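Local structure of PTS system, lactose-specific IIBC components (Streptococcus pneumoniae, 3NBM) at residues I26-G29 with A30-E34; G45-Y48 with D49-V53; V82-R85 with G86-I90; A99-F102 with V103-Y107. The protein is the IIB domain of a lactose-specific phosphotransferase system and probably relays a phosphoryl group to lactose as the sugar is taken up. All coordinates share one frame; numbering follows the deposited sequence. Where two conformers were deposited one is given.

Contact 1. Residues I26-G29 with A30-E34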
loop_
_atom_site.group_PDB
_atom_site.type_symbol
_atom_site.label_atom_id
_atom_site.label_comp_id
_atom_site.label_asym_id
_atom_site.label_seq_id
_atom_site.Cartn_x
_atom_site.Cartn_y
_atom_site.Cartn_z
ATOM N N ILE A 26 6.614 0.318 6.178
ATOM C CA ILE A 26 5.888 -0.918 6.430
ATOM C C ILE A 26 6.877 -2.057 6.640
ATOM O O ILE A 26 6.752 -2.848 7.588
ATOM C CB ILE A 26 4.947 -1.261 5.262
ATOM C CG1 ILE A 26 3.799 -0.251 5.171
ATOM C CG2 ILE A 26 4.446 -2.723 5.401
ATOM C CD1 ILE A 26 3.028 -0.301 3.856
ATOM N N ASN A 27 7.858 -2.153 5.749
ATOM C CA ASN A 27 8.846 -3.218 5.841
ATOM C C ASN A 27 9.681 -3.134 7.109
ATOM O O ASN A 27 9.988 -4.158 7.715
ATOM C CB ASN A 27 9.758 -3.253 4.614
ATOM C CG ASN A 27 9.051 -3.754 3.385
ATOM O OD1 ASN A 27 8.129 -4.562 3.495
ATOM N ND2 ASN A 27 9.510 -3.332 2.203
ATOM N N GLU A 28 10.065 -1.929 7.515
ATOM C CA GLU A 28 10.829 -1.787 8.744
ATOM C C GLU A 28 9.943 -2.204 9.925
ATOM O O GLU A 28 10.408 -2.884 10.858
ATOM C CB GLU A 28 11.331 -0.346 8.894
ATOM C CG GLU A 28 12.143 -0.086 10.194
ATOM C CD GLU A 28 12.772 1.333 10.311
ATOM O OE1 GLU A 28 12.719 2.145 9.343
ATOM O OE2 GLU A 28 13.357 1.606 11.398
ATOM N N GLY A 29 8.687 -1.781 9.934
ATOM C CA GLY A 29 7.807 -2.163 11.027
ATOM C C GLY A 29 7.596 -3.669 11.051
ATOM O O GLY A 29 7.637 -4.308 12.101
ATOM N N ALA A 30 7.370 -4.265 9.886
ATOM C CA ALA A 30 7.176 -5.720 9.807
ATOM C C ALA A 30 8.407 -6.476 10.324
ATOM O O ALA A 30 8.316 -7.446 11.079
ATOM C CB ALA A 30 6.863 -6.138 8.367
ATOM N N ASN A 31 9.582 -6.013 9.925
ATOM C CA ASN A 31 10.827 -6.650 10.319
ATOM C C ASN A 31 11.016 -6.564 11.837
ATOM O O ASN A 31 11.273 -7.578 12.478
ATOM C CB ASN A 31 12.000 -5.994 9.624
ATOM C CG ASN A 31 13.298 -6.617 10.004
ATOM O OD1 ASN A 31 13.508 -7.807 9.799
ATOM N ND2 ASN A 31 14.168 -5.826 10.633
ATOM N N LEU A 32 10.853 -5.365 12.393
ATOM C CA LEU A 32 11.092 -5.152 13.816
ATOM C C LEU A 32 10.074 -5.889 14.683
ATOM O O LEU A 32 10.396 -6.355 15.779
ATOM C CB LEU A 32 11.123 -3.641 14.126
ATOM C CG LEU A 32 12.306 -2.864 13.519
ATOM C CD1 LEU A 32 12.191 -1.354 13.715
ATOM C CD2 LEU A 32 13.643 -3.352 14.117
ATOM N N THR A 33 8.841 -5.971 14.208
ATOM C CA THR A 33 7.750 -6.626 14.914
ATOM C C THR A 33 7.690 -8.137 14.636
ATOM O O THR A 33 6.988 -8.873 15.338
ATOM C CB THR A 33 6.420 -5.960 14.522
ATOM O OG1 THR A 33 6.624 -4.541 14.542
ATOM C CG2 THR A 33 5.310 -6.307 15.481
ATOM N N GLU A 34 8.460 -8.593 13.640
ATOM C CA GLU A 34 8.501 -9.985 13.223
ATOM C C GLU A 34 7.143 -10.504 12.784
ATOM O O GLU A 34 6.690 -11.548 13.237
ATOM C CB GLU A 34 9.089 -10.876 14.306
ATOM C CG GLU A 34 10.514 -10.460 14.658
ATOM C CD GLU A 34 10.997 -11.116 15.948
ATOM O OE1 GLU A 34 11.886 -11.993 15.902
ATOM O OE2 GLU A 34 10.445 -10.765 16.999
HETATM O O HOH W 1 13.746 -2.916 10.681
#
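The carbonyl oxygen G29 O is gripped twice by one residue a turn further on. T33 OG1 donates to it at 2.7 Å and T33 N at 2.9 Å, and the two donors arrive from opposite faces of the carbonyl plane. The hydroxyl can fold back in this way because OG1 stands beside its own backbone N (chi1 -44°), which leaves CG2 to point away from that N. The pairing belongs to the last turns of helix 18-33, the helical limb of the beta-alpha-beta unit between strands 7-13 and 37-43. A Schellman motif ends the helix: E34, with positive phi, is its C-prime residue, E34 N bonds to N31 O at 3.2 Å, and V35 N bonds back to A30 O. On another side of the helix E28 and L32 run side by side, with E28 CG 3.7 Å from L32 CD1, while L32 CG rests 3.3 Å from E28 O. That same carbonyl receives L32 N at 3.0 Å and a weak bond from a water, whose oxygen in turn accepts from N31 ND2 at 2.9 Å. N27 turns its amide to the sheet, where N27 OD1 takes the backbone N-H of A39.

Contact 2. Residues G45-Y48 with D49-V53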
loop_
_atom_site.group_PDB
_atom_site.type_symbol
_atom_site.label_atom_id
_atom_site.label_comp_id
_atom_site.label_asym_id
_atom_site.label_seq_id
_atom_site.Cartn_x
_atom_site.Cartn_y
_atom_site.Cartn_z
ATOM N N GLY A 45 -0.254 2.716 -13.099
ATOM C CA GLY A 45 -0.141 2.502 -14.531
ATOM C C GLY A 45 0.783 1.368 -14.930
ATOM O O GLY A 45 0.673 0.853 -16.042
ATOM N N ALA A 46 1.699 0.970 -14.036
ATOM C CA ALA A 46 2.558 -0.209 -14.236
ATOM C C ALA A 46 2.015 -1.421 -13.505
ATOM O O ALA A 46 2.648 -2.468 -13.494
ATOM C CB ALA A 46 4.001 0.067 -13.783
ATOM N N HIS A 47 0.799 -1.304 -12.955
ATOM C CA HIS A 47 0.285 -2.282 -12.004
ATOM C C HIS A 47 -0.786 -3.226 -12.553
ATOM O O HIS A 47 -1.210 -4.133 -11.842
ATOM C CB HIS A 47 -0.284 -1.560 -10.791
ATOM C CG HIS A 47 -1.522 -0.813 -11.127
ATOM N ND1 HIS A 47 -1.523 0.351 -11.861
ATOM C CD2 HIS A 47 -2.816 -1.149 -10.938
ATOM C CE1 HIS A 47 -2.773 0.728 -12.056
ATOM N NE2 HIS A 47 -3.572 -0.169 -11.509
ATOM N N TYR A 48 -1.272 -3.014 -13.777
ATOM C CA TYR A 48 -2.478 -3.714 -14.202
ATOM C C TYR A 48 -2.324 -5.215 -14.263
ATOM O O TYR A 48 -3.286 -5.915 -14.000
ATOM C CB TYR A 48 -2.970 -3.160 -15.537
ATOM C CG TYR A 48 -3.447 -1.743 -15.453
ATOM C CD1 TYR A 48 -4.556 -1.409 -14.719
ATOM C CD2 TYR A 48 -2.807 -0.730 -16.162
ATOM C CE1 TYR A 48 -5.009 -0.117 -14.664
ATOM C CE2 TYR A 48 -3.246 0.586 -16.096
ATOM C CZ TYR A 48 -4.355 0.879 -15.360
ATOM O OH TYR A 48 -4.846 2.145 -15.268
ATOM N N ASP A 49 -1.134 -5.715 -14.585
ATOM C CA ASP A 49 -0.924 -7.163 -14.648
ATOM C C ASP A 49 -0.391 -7.742 -13.360
ATOM O O ASP A 49 -0.567 -8.937 -13.130
ATOM C CB ASP A 49 0.037 -7.534 -15.768
ATOM C CG ASP A 49 -0.561 -7.336 -17.147
ATOM O OD1 ASP A 49 -1.729 -7.718 -17.391
ATOM O OD2 ASP A 49 0.126 -6.773 -17.978
ATOM N N ILE A 50 0.299 -6.951 -12.535
ATOM C CA ILE A 50 0.874 -7.435 -11.294
ATOM C C ILE A 50 -0.053 -7.293 -10.111
ATOM O O ILE A 50 0.205 -7.865 -9.061
ATOM C CB ILE A 50 2.230 -6.779 -10.949
ATOM C CG1 ILE A 50 2.128 -5.249 -10.761
ATOM C CG2 ILE A 50 3.274 -7.114 -12.012
ATOM C CD1 ILE A 50 3.341 -4.609 -10.104
HETATM N N MSE A 51 -1.138 -6.542 -10.249
HETATM C CA MSE A 51 -1.946 -6.251 -9.075
HETATM C C MSE A 51 -2.507 -7.524 -8.429
HETATM O O MSE A 51 -2.693 -7.573 -7.219
HETATM C CB MSE A 51 -3.031 -5.213 -9.386
HETATM C CG MSE A 51 -4.006 -5.605 -10.446
HETATM SE SE MSE A 51 -5.326 -4.178 -10.803
HETATM C CE MSE A 51 -6.234 -4.155 -9.128
ATOM N N GLY A 52 -2.788 -8.567 -9.217
ATOM C CA GLY A 52 -3.283 -9.802 -8.670
ATOM C C GLY A 52 -2.341 -10.579 -7.786
ATOM O O GLY A 52 -2.762 -11.485 -7.068
ATOM N N VAL A 53 -1.065 -10.218 -7.796
ATOM C CA VAL A 53 -0.076 -10.805 -6.903
ATOM C C VAL A 53 -0.286 -10.318 -5.462
ATOM O O VAL A 53 0.178 -10.942 -4.508
ATOM C CB VAL A 53 1.402 -10.401 -7.393
ATOM C CG1 VAL A 53 2.493 -10.674 -6.345
ATOM C CG2 VAL A 53 1.698 -11.051 -8.760
HETATM O O HOH W 2 1.510 -4.830 -14.344
HETATM O O HOH W 3 -3.615 -8.442 -12.246
#
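The loop between strands 37-43 and 56-59 turns tightly here and runs into the short 3-10 segment 51-53. At its centre H47 O accepts two weak bonds, from M51 N at 2.9 Å and from I50 N at 3.3 Å, with N-H...O angles of only 127° and 120°. The side chain of M51, a selenomethionine, comes close to the same oxygen, its CB 3.2 Å from H47 O, and then runs alongside H47 in the same direction. Its SE passes 3.9 Å from H47 CD2 and meets the imidazole obliquely. CG of H47 sits between its backbone N and carbonyl carbon (chi1 69°), which brings ND1 within reach of the backbone of G45. There G45 N donates to H47 ND1 at 3.0 Å, in the ring plane. H47 CE1 lies above one face of the Y48 ring, toward its rim, and the imidazole also meets the ring of Y44. One water spans A46 O and D49 N, and another joins Y48 O to G52 N. With ND1 accepting from a backbone N-H, a neutral imidazole with its proton on NE2 is the likely form, and the two waters add bridges where the backbone bonds are weak.

Contact 3. Residues V82-R85 with G86-I90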
loop_
_atom_site.group_PDB
_atom_site.type_symbol
_atom_site.label_atom_id
_atom_site.label_comp_id
_atom_site.label_asym_id
_atom_site.label_seq_id
_atom_site.Cartn_x
_atom_site.Cartn_y
_atom_site.Cartn_z
ATOM N N VAL A 82 -7.019 0.703 -0.468
ATOM C CA VAL A 82 -7.169 1.827 0.453
ATOM C C VAL A 82 -6.527 3.065 -0.161
ATOM O O VAL A 82 -5.481 2.985 -0.777
ATOM C CB VAL A 82 -6.599 1.552 1.867
ATOM C CG1 VAL A 82 -7.072 0.217 2.414
ATOM C CG2 VAL A 82 -5.145 1.613 1.860
ATOM N N ALA A 83 -7.202 4.195 -0.017
ATOM C CA ALA A 83 -6.668 5.491 -0.444
ATOM C C ALA A 83 -6.267 6.307 0.761
ATOM O O ALA A 83 -6.878 6.178 1.817
ATOM C CB ALA A 83 -7.682 6.294 -1.270
ATOM N N THR A 84 -5.257 7.149 0.589
ATOM C CA THR A 84 -4.745 7.977 1.666
ATOM C C THR A 84 -4.828 9.463 1.299
ATOM O O THR A 84 -4.944 9.857 0.127
ATOM C CB THR A 84 -3.277 7.619 2.005
ATOM O OG1 THR A 84 -2.431 7.881 0.885
ATOM C CG2 THR A 84 -3.172 6.135 2.442
ATOM N N ARG A 85 -4.742 10.272 2.345
ATOM C CA ARG A 85 -4.644 11.717 2.222
ATOM C C ARG A 85 -3.309 12.181 2.809
ATOM O O ARG A 85 -2.652 11.440 3.525
ATOM C CB ARG A 85 -5.893 12.354 2.855
ATOM C CG ARG A 85 -7.156 12.103 2.049
ATOM C CD ARG A 85 -8.436 12.368 2.834
ATOM N NE ARG A 85 -9.593 12.324 1.960
ATOM C CZ ARG A 85 -10.150 11.227 1.465
ATOM N NH1 ARG A 85 -9.665 10.035 1.770
ATOM N NH2 ARG A 85 -11.168 11.328 0.621
ATOM N N GLY A 86 -2.897 13.396 2.483
ATOM C CA GLY A 86 -1.510 13.852 2.692
ATOM C C GLY A 86 -0.970 13.758 4.100
ATOM O O GLY A 86 0.062 13.172 4.308
HETATM N N MSE A 87 -1.666 14.324 5.082
HETATM C CA MSE A 87 -1.157 14.330 6.453
HETATM C C MSE A 87 -1.105 12.911 7.036
HETATM O O MSE A 87 -0.105 12.506 7.647
HETATM C CB MSE A 87 -1.987 15.299 7.296
HETATM C CG MSE A 87 -1.873 16.759 6.838
HETATM SE SE MSE A 87 -0.089 17.495 7.097
HETATM C CE MSE A 87 -0.226 17.763 9.000
ATOM N N GLU A 88 -2.169 12.150 6.814
ATOM C CA GLU A 88 -2.251 10.735 7.170
ATOM C C GLU A 88 -1.050 9.960 6.629
ATOM O O GLU A 88 -0.350 9.250 7.355
ATOM C CB GLU A 88 -3.569 10.176 6.576
ATOM C CG GLU A 88 -3.751 8.672 6.627
ATOM C CD GLU A 88 -4.942 8.173 5.816
ATOM O OE1 GLU A 88 -5.283 8.782 4.756
ATOM O OE2 GLU A 88 -5.531 7.156 6.257
ATOM N N TYR A 89 -0.826 10.074 5.334
ATOM C CA TYR A 89 0.205 9.313 4.666
ATOM C C TYR A 89 1.595 9.675 5.196
ATOM O O TYR A 89 2.424 8.807 5.492
ATOM C CB TYR A 89 0.106 9.550 3.160
ATOM C CG TYR A 89 1.109 8.787 2.353
ATOM C CD1 TYR A 89 0.808 7.519 1.890
ATOM C CD2 TYR A 89 2.360 9.313 2.033
ATOM C CE1 TYR A 89 1.693 6.806 1.141
ATOM C CE2 TYR A 89 3.264 8.588 1.293
ATOM C CZ TYR A 89 2.907 7.338 0.833
ATOM O OH TYR A 89 3.778 6.588 0.062
ATOM N N ILE A 90 1.873 10.978 5.293
ATOM C CA ILE A 90 3.189 11.414 5.735
ATOM C C ILE A 90 3.453 10.933 7.165
ATOM O O ILE A 90 4.539 10.459 7.463
ATOM C CB ILE A 90 3.371 12.941 5.552
ATOM C CG1 ILE A 90 3.395 13.274 4.051
ATOM C CG2 ILE A 90 4.626 13.420 6.289
ATOM C CD1 ILE A 90 4.531 12.657 3.231
HETATM O O HOH W 4 -6.781 5.520 4.559
HETATM O O HOH W 5 -7.755 8.754 3.530
#
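E88 OE1 accepts the backbone N-H of R85 at the junction of strand 80-83 and helix 86-93, where R85 is the N-cap residue. The glutamate, three residues into the helix, reaches back to the N-cap N-H as the glutamate of a capping box does, though the end of the R85 side chain leads away and returns no such bond. The hydrogen bond R85 N to E88 OE1 is 2.9 Å long, has an N-H...O angle of 160°, and meets the oxygen nearly along its C-O axis. The extended E88 chain, its CG anti to the backbone N (chi1 170°), carries the carboxylate back beside the strand end, where OE1 also lies 3.2 Å from T84 CA. The first helical backbone bond, Y89 N to R85 O, is equally short at 2.9 Å.

Two waters add a bridging layer. Both donate to A83 O; one also donates to E88 OE2 at 2.7 Å, the other to E88 OE1. The second accepts from R85 NH1 in the guanidinium plane, so the opposite charges of R85 and E88 are linked through water, with NH1 and OE1 5.4 Å apart.

Side-chain packing joins T84 to the helix. T84 and E88 cross at about a right angle, and T84 CB comes 3.6 Å from E88 OE1. The T84 hydroxyl has its hydrogen-bond partner in L59 O of the neighbouring strand, while Y89 OH bonds to T18 O at the start of helix 18-33. T84 OG1 also approaches the Y89 ring obliquely, 3.4 Å from Y89 CD1.

Contact 4. Residues A99-F102 with V103-Y107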
loop_
_atom_site.group_PDB
_atom_site.type_symbol
_atom_site.label_atom_id
_atom_site.label_comp_id
_atom_site.label_asym_id
_atom_site.label_seq_id
_atom_site.Cartn_x
_atom_site.Cartn_y
_atom_site.Cartn_z
ATOM N N ALA A 99 2.809 2.453 10.467
ATOM C CA ALA A 99 2.665 1.959 9.081
ATOM C C ALA A 99 2.232 0.486 9.093
ATOM O O ALA A 99 1.328 0.108 8.357
ATOM C CB ALA A 99 3.961 2.181 8.302
ATOM N N LEU A 100 2.864 -0.329 9.935
ATOM C CA LEU A 100 2.505 -1.740 10.024
ATOM C C LEU A 100 1.074 -1.900 10.545
ATOM O O LEU A 100 0.285 -2.694 10.041
ATOM C CB LEU A 100 3.480 -2.471 10.953
ATOM C CG LEU A 100 3.162 -3.952 11.127
ATOM C CD1 LEU A 100 3.360 -4.719 9.790
ATOM C CD2 LEU A 100 4.012 -4.554 12.220
ATOM N N GLN A 101 0.743 -1.155 11.597
ATOM C CA GLN A 101 -0.613 -1.219 12.142
ATOM C C GLN A 101 -1.670 -0.831 11.102
ATOM O O GLN A 101 -2.702 -1.466 11.003
ATOM C CB GLN A 101 -0.716 -0.338 13.366
ATOM C CG GLN A 101 -2.021 -0.363 14.033
ATOM C CD GLN A 101 -2.076 0.692 15.106
ATOM O OE1 GLN A 101 -1.946 1.922 14.838
ATOM N NE2 GLN A 101 -2.256 0.238 16.338
ATOM N N PHE A 102 -1.372 0.179 10.305
ATOM C CA PHE A 102 -2.260 0.603 9.239
ATOM C C PHE A 102 -2.521 -0.540 8.249
ATOM O O PHE A 102 -3.652 -0.777 7.854
ATOM C CB PHE A 102 -1.651 1.810 8.523
ATOM C CG PHE A 102 -2.474 2.326 7.379
ATOM C CD1 PHE A 102 -3.443 3.298 7.583
ATOM C CD2 PHE A 102 -2.255 1.876 6.091
ATOM C CE1 PHE A 102 -4.179 3.784 6.517
ATOM C CE2 PHE A 102 -2.996 2.374 5.047
ATOM C CZ PHE A 102 -3.937 3.334 5.270
ATOM N N VAL A 103 -1.459 -1.229 7.836
ATOM C CA VAL A 103 -1.610 -2.354 6.915
ATOM C C VAL A 103 -2.541 -3.410 7.511
ATOM O O VAL A 103 -3.520 -3.832 6.893
ATOM C CB VAL A 103 -0.239 -2.959 6.558
ATOM C CG1 VAL A 103 -0.406 -4.363 5.953
ATOM C CG2 VAL A 103 0.540 -2.018 5.638
ATOM N N LEU A 104 -2.250 -3.837 8.736
ATOM C CA LEU A 104 -3.016 -4.928 9.314
ATOM C C LEU A 104 -4.461 -4.507 9.598
ATOM O O LEU A 104 -5.374 -5.332 9.474
ATOM C CB LEU A 104 -2.275 -5.530 10.532
ATOM C CG LEU A 104 -1.000 -6.311 10.112
ATOM C CD1 LEU A 104 -0.060 -6.571 11.256
ATOM C CD2 LEU A 104 -1.392 -7.627 9.413
ATOM N N GLU A 105 -4.684 -3.251 9.976
ATOM C CA GLU A 105 -6.053 -2.831 10.239
ATOM C C GLU A 105 -6.871 -2.791 8.948
ATOM O O GLU A 105 -8.101 -2.885 9.015
ATOM C CB GLU A 105 -6.108 -1.512 11.030
ATOM C CG GLU A 105 -5.707 -1.705 12.479
ATOM C CD GLU A 105 -5.511 -0.434 13.287
ATOM O OE1 GLU A 105 -5.585 0.687 12.733
ATOM O OE2 GLU A 105 -5.280 -0.592 14.507
ATOM N N HIS A 106 -6.203 -2.732 7.794
ATOM C CA HIS A 106 -6.864 -2.788 6.500
ATOM C C HIS A 106 -6.812 -4.136 5.813
ATOM O O HIS A 106 -7.161 -4.246 4.634
ATOM C CB HIS A 106 -6.294 -1.706 5.586
ATOM C CG HIS A 106 -6.687 -0.339 6.002
ATOM N ND1 HIS A 106 -5.987 0.381 6.942
ATOM C CD2 HIS A 106 -7.764 0.408 5.678
ATOM C CE1 HIS A 106 -6.595 1.536 7.144
ATOM N NE2 HIS A 106 -7.673 1.578 6.386
ATOM N N TYR A 107 -6.430 -5.166 6.557
ATOM C CA TYR A 107 -6.483 -6.509 6.055
ATOM C C TYR A 107 -6.853 -7.463 7.189
ATOM O O TYR A 107 -6.064 -8.279 7.643
ATOM C CB TYR A 107 -5.160 -6.912 5.402
ATOM C CG TYR A 107 -5.389 -8.038 4.437
ATOM C CD1 TYR A 107 -5.778 -7.765 3.133
ATOM C CD2 TYR A 107 -5.338 -9.362 4.839
ATOM C CE1 TYR A 107 -6.049 -8.759 2.240
ATOM C CE2 TYR A 107 -5.606 -10.386 3.931
ATOM C CZ TYR A 107 -5.975 -10.075 2.639
ATOM O OH TYR A 107 -6.267 -11.088 1.749
#
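Residues 99-105 close helix 96-105 with regular i to i+4 bonds, V103 N to A99 O, L104 N to L100 O and E105 N to Q101 O, before H106 leaves the helical conformation. The last turn is finished by a side chain. H106 ND1 donates to F102 O at 2.8 Å with an N-H...O angle of 164°, and the oxygen lies in the imidazole plane. The backbone H106 N reaches the same oxygen by a weak bond of 3.2 Å. With its CG beside the backbone N (chi1 -70°), H106 folds its ring back along the helix and over F102. H106 CE1 stands 3.4 Å above one face of the phenyl ring, toward the rim, and the ring planes are inclined at 40° with centroids 4.3 Å apart. Both rings pack on V82 of strand 80-83, and F102 also touches T84.

Further round the helix E105, in one of its two conformers, passes close to Q101. L100 and L104 run alongside each other, L100 CG 4.2 Å from L104 CD1. V103 faces the sheet, touching L7 and V9 of strand 7-13, and its CG2 lies 3.5 Å from A99 O.

Because ND1 donates a hydrogen bond to F102 O, it is the ND1 nitrogen that carries a proton in this arrangement. That bond and the F102 face together should restrict the rotation of the imidazole, and F102 O receives a strong side-chain donor where the backbone bond is weak.

How the contacts relate
Along the chain the four contacts follow one another in numerical order, all in one small domain built on a four-stranded parallel sheet. Contacts 1 and 4, with centres about 12 Å apart, touch where helices 18-33 and 96-105 pack together: I26 CD1 meets V103 CG2 at 3.5 Å. Contacts 3 and 4, about 13 Å apart, meet where the end of strand 80-83 and helix 86-93 border the close of helix 96-105. Contact 4 thus links helices 18-33, 86-93 and 96-105 into one cluster. Contact 2 stands apart in its loop, its centre at least 21 Å from the others and on the opposite side of the chain's centre from contacts 3 and 4.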